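Local coordinates for protein tryptophan synthase alpha chain (Campylobacter jejuni, PDB 3THA) that probably cleaves indoleglycerol phosphate to indole and glyceraldehyde 3-phosphate, as the alpha subunit of tryptophan synthase, at residues D43-V49 against K89-V95. Sequence-based numbering, arbitrary orientation.
Sequences DILELGV and KALVFMV
Leu45 and Leu47 of strand 44-48 and Ala90, Val92 and Met94 of strand 90-94 zip together two neighbouring parallel strands of the TIM barrel, and the pairing illustrates how such a barrel divides its side chains between interior and outer layer. Leu45 N donates to Ala90 O at 2.8 Å, Leu45 O accepts from Val92 N at 2.9 Å, and Leu47 N reaches Val92 O, the alternation of a parallel pair. Met94 N also donates to Leu47 O, at 3.1 Å, but from well above the carbonyl plane rather than along a lone pair.

Glu46 can be followed outward. Its CB lies 3.9 Å from Val92 O; its CG, placed beside the backbone N (chi1 -52°), passes CG1 of Val92 at 4.4 Å; the chain then runs extended until OE1 stands 3.6 Å from SE of Met94, a selenomethionine whose side chain it crosses at a slant. Ile44 shares this inward face, its CG2 resting on Ala90 CB and Val92 CG2. On the outer face, Leu47 CB meets CD1 of Phe93, and Leu47 O lies close to the ring plane at the same edge, while helix 75-83 packs over both residues through Leu82.

Glu46 therefore projects from a strand hydrogen-bonded to its neighbour, among Val17, Tyr19 and Ile121, its carboxyl group directed into the barrel interior, consistent with its predicted role as proton acceptor.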
ATOM      1  N   ASP B  43      15.324  16.581  -8.750  1.00 59.96           N
ATOM      2  CA  ASP B  43      15.077  16.864 -10.157  1.00 59.82           C
ATOM      3  C   ASP B  43      13.626  16.552 -10.520  1.00 57.75           C
ATOM      4  O   ASP B  43      13.020  17.256 -11.339  1.00 57.76           O
ATOM      5  CB  ASP B  43      16.004  16.026 -11.034  1.00 61.10           C
ATOM      6  CG  ASP B  43      17.471  16.320 -10.786  1.00 65.89           C
ATOM      7  OD1 ASP B  43      17.833  17.514 -10.648  1.00 71.42           O
ATOM      8  OD2 ASP B  43      18.273  15.360 -10.752  1.00 69.51           O
ATOM      9  N   ILE B  44      13.078  15.493  -9.921  1.00 55.59           N
ATOM     10  CA  ILE B  44      11.721  15.066 -10.194  1.00 52.84           C
ATOM     11  C   ILE B  44      11.068  14.755  -8.869  1.00 52.05           C
ATOM     12  O   ILE B  44      11.579  13.935  -8.131  1.00 52.05           O
ATOM     13  CB  ILE B  44      11.731  13.783 -11.035  1.00 52.50           C
ATOM     14  CG1 ILE B  44      12.562  14.018 -12.269  1.00 53.82           C
ATOM     15  CG2 ILE B  44      10.290  13.281 -11.359  1.00 47.83           C
ATOM     16  CD1 ILE B  44      13.081  12.783 -12.875  1.00 56.61           C
ATOM     17  N   LEU B  45       9.931  15.384  -8.588  1.00 51.25           N
ATOM     18  CA  LEU B  45       9.193  15.074  -7.392  1.00 51.40           C
ATOM     19  C   LEU B  45       7.963  14.251  -7.657  1.00 51.38           C
ATOM     20  O   LEU B  45       7.149  14.604  -8.558  1.00 51.85           O
ATOM     21  CB  LEU B  45       8.770  16.357  -6.700  1.00 50.94           C
ATOM     22  CG  LEU B  45       8.130  16.163  -5.336  1.00 49.83           C
ATOM     23  CD1 LEU B  45       9.191  15.655  -4.362  1.00 47.12           C
ATOM     24  CD2 LEU B  45       7.489  17.499  -4.852  1.00 50.68           C
ATOM     25  N   GLU B  46       7.782  13.191  -6.866  1.00 51.42           N
ATOM     26  CA  GLU B  46       6.534  12.433  -6.906  1.00 50.90           C
ATOM     27  C   GLU B  46       5.581  12.899  -5.805  1.00 51.38           C
ATOM     28  O   GLU B  46       5.962  13.037  -4.655  1.00 51.14           O
ATOM     29  CB  GLU B  46       6.797  10.929  -6.776  1.00 51.49           C
ATOM     30  CG  GLU B  46       7.847  10.391  -7.774  1.00 54.21           C
ATOM     31  CD  GLU B  46       8.224   8.924  -7.532  1.00 54.23           C
ATOM     32  OE1 GLU B  46       7.902   8.406  -6.454  1.00 55.59           O
ATOM     33  OE2 GLU B  46       8.877   8.304  -8.406  1.00 52.75           O
ATOM     34  N   LEU B  47       4.333  13.128  -6.162  1.00 51.69           N
ATOM     35  CA  LEU B  47       3.419  13.746  -5.242  1.00 53.27           C
ATOM     36  C   LEU B  47       2.369  12.712  -4.862  1.00 54.34           C
ATOM     37  O   LEU B  47       1.471  12.416  -5.662  1.00 52.38           O
ATOM     38  CB  LEU B  47       2.744  14.960  -5.893  1.00 53.33           C
ATOM     39  CG  LEU B  47       3.554  16.100  -6.522  1.00 54.28           C
ATOM     40  CD1 LEU B  47       2.597  17.129  -7.119  1.00 52.24           C
ATOM     41  CD2 LEU B  47       4.391  16.743  -5.474  1.00 54.16           C
ATOM     42  N   GLY B  48       2.507  12.150  -3.657  1.00 55.78           N
ATOM     43  CA  GLY B  48       1.518  11.244  -3.151  1.00 58.48           C
ATOM     44  C   GLY B  48       0.318  12.031  -2.697  1.00 61.42           C
ATOM     45  O   GLY B  48       0.458  12.998  -1.927  1.00 62.58           O
ATOM     46  N   VAL B  49      -0.875  11.671  -3.155  1.00 62.83           N
ATOM     47  CA  VAL B  49      -2.020  12.267  -2.499  1.00 65.62           C
ATOM     48  C   VAL B  49      -2.575  11.237  -1.521  1.00 68.68           C
ATOM     49  O   VAL B  49      -1.942  10.164  -1.316  1.00 70.04           O
ATOM     50  CB  VAL B  49      -3.056  12.848  -3.450  1.00 65.41           C
ATOM     51  CG1 VAL B  49      -4.065  13.695  -2.672  1.00 65.41           C
ATOM     52  CG2 VAL B  49      -2.373  13.738  -4.522  1.00 65.08           C
ATOM     53  N   LYS B  89      11.036  22.076 -11.815  1.00 65.02           N
ATOM     54  CA  LYS B  89      11.232  20.631 -11.702  1.00 63.28           C
ATOM     55  C   LYS B  89      10.013  19.833 -12.163  1.00 61.10           C
ATOM     56  O   LYS B  89       8.909  20.367 -12.255  1.00 60.41           O
ATOM     57  CB  LYS B  89      11.598  20.267 -10.270  1.00 62.51           C
ATOM     58  CG  LYS B  89      12.747  21.105  -9.715  1.00 63.94           C
ATOM     59  CD  LYS B  89      14.039  20.631 -10.277  1.00 66.17           C
ATOM     60  CE  LYS B  89      15.146  21.579  -9.910  1.00 67.48           C
ATOM     61  NZ  LYS B  89      15.235  21.697  -8.443  1.00 70.31           N
ATOM     62  N   ALA B  90      10.224  18.559 -12.476  1.00 59.92           N
ATOM     63  CA  ALA B  90       9.144  17.689 -12.931  1.00 58.27           C
ATOM     64  C   ALA B  90       8.254  17.253 -11.777  1.00 56.89           C
ATOM     65  O   ALA B  90       8.755  16.757 -10.744  1.00 57.25           O
ATOM     66  CB  ALA B  90       9.694  16.467 -13.668  1.00 57.74           C
ATOM     67  N   LEU B  91       6.943  17.395 -11.985  1.00 55.20           N
ATOM     68  CA  LEU B  91       5.932  16.948 -11.049  1.00 53.92           C
ATOM     69  C   LEU B  91       5.200  15.686 -11.559  1.00 54.28           C
ATOM     70  O   LEU B  91       4.683  15.651 -12.679  1.00 54.46           O
ATOM     71  CB  LEU B  91       4.961  18.089 -10.770  1.00 53.34           C
ATOM     72  CG  LEU B  91       5.620  19.354 -10.191  1.00 53.10           C
ATOM     73  CD1 LEU B  91       4.613  20.472 -10.006  1.00 49.87           C
ATOM     74  CD2 LEU B  91       6.368  19.049  -8.852  1.00 50.22           C
ATOM     75  N   VAL B  92       5.195  14.651 -10.726  1.00 54.15           N
ATOM     76  CA  VAL B  92       4.630  13.360 -11.063  1.00 53.45           C
ATOM     77  C   VAL B  92       3.656  12.928  -9.942  1.00 52.61           C
ATOM     78  O   VAL B  92       4.038  12.859  -8.773  1.00 52.60           O
ATOM     79  CB  VAL B  92       5.758  12.293 -11.220  1.00 53.92           C
ATOM     80  CG1 VAL B  92       5.186  10.877 -11.267  1.00 52.10           C
ATOM     81  CG2 VAL B  92       6.530  12.550 -12.503  1.00 54.27           C
ATOM     82  N   PHE B  93       2.396  12.669 -10.296  1.00 51.15           N
ATOM     83  CA  PHE B  93       1.481  12.079  -9.346  1.00 49.97           C
ATOM     84  C   PHE B  93       1.823  10.634  -9.077  1.00 50.01           C
ATOM     85  O   PHE B  93       2.164   9.876  -9.978  1.00 51.23           O
ATOM     86  CB  PHE B  93       0.049  12.158  -9.827  1.00 49.97           C
ATOM     87  CG  PHE B  93      -0.631  13.430  -9.480  1.00 49.99           C
ATOM     88  CD1 PHE B  93      -0.447  14.021  -8.235  1.00 50.12           C
ATOM     89  CD2 PHE B  93      -1.473  14.034 -10.389  1.00 54.23           C
ATOM     90  CE1 PHE B  93      -1.082  15.207  -7.903  1.00 49.96           C
ATOM     91  CE2 PHE B  93      -2.111  15.248 -10.079  1.00 55.04           C
ATOM     92  CZ  PHE B  93      -1.923  15.819  -8.839  1.00 54.57           C
HETATM   93  N   MSE B  94       1.739  10.250  -7.821  1.00 49.75           N
HETATM   94  CA  MSE B  94       1.683   8.861  -7.460  1.00 49.70           C
HETATM   95  C   MSE B  94       0.449   8.776  -6.578  1.00 49.35           C
HETATM   96  O   MSE B  94       0.447   9.271  -5.483  1.00 50.25           O
HETATM   97  CB  MSE B  94       2.960   8.445  -6.754  1.00 50.34           C
HETATM   98  CG  MSE B  94       2.962   7.096  -6.140  1.00 53.85           C
HETATM   99 SE   MSE B  94       4.841   6.564  -6.115  0.65 66.17          SE
HETATM  100  CE  MSE B  94       4.745   5.022  -5.034  1.00 54.18           C
ATOM    101  N   VAL B  95      -0.619   8.201  -7.111  1.00 48.82           N
ATOM    102  CA  VAL B  95      -1.876   8.022  -6.407  1.00 48.58           C
ATOM    103  C   VAL B  95      -2.406   6.623  -6.693  1.00 48.13           C
ATOM    104  O   VAL B  95      -2.076   6.025  -7.691  1.00 47.91           O
ATOM    105  CB  VAL B  95      -2.967   9.045  -6.917  1.00 48.75           C
ATOM    106  CG1 VAL B  95      -2.625  10.458  -6.514  1.00 48.92           C
ATOM    107  CG2 VAL B  95      -3.127   8.967  -8.408  1.00 47.71           C
TER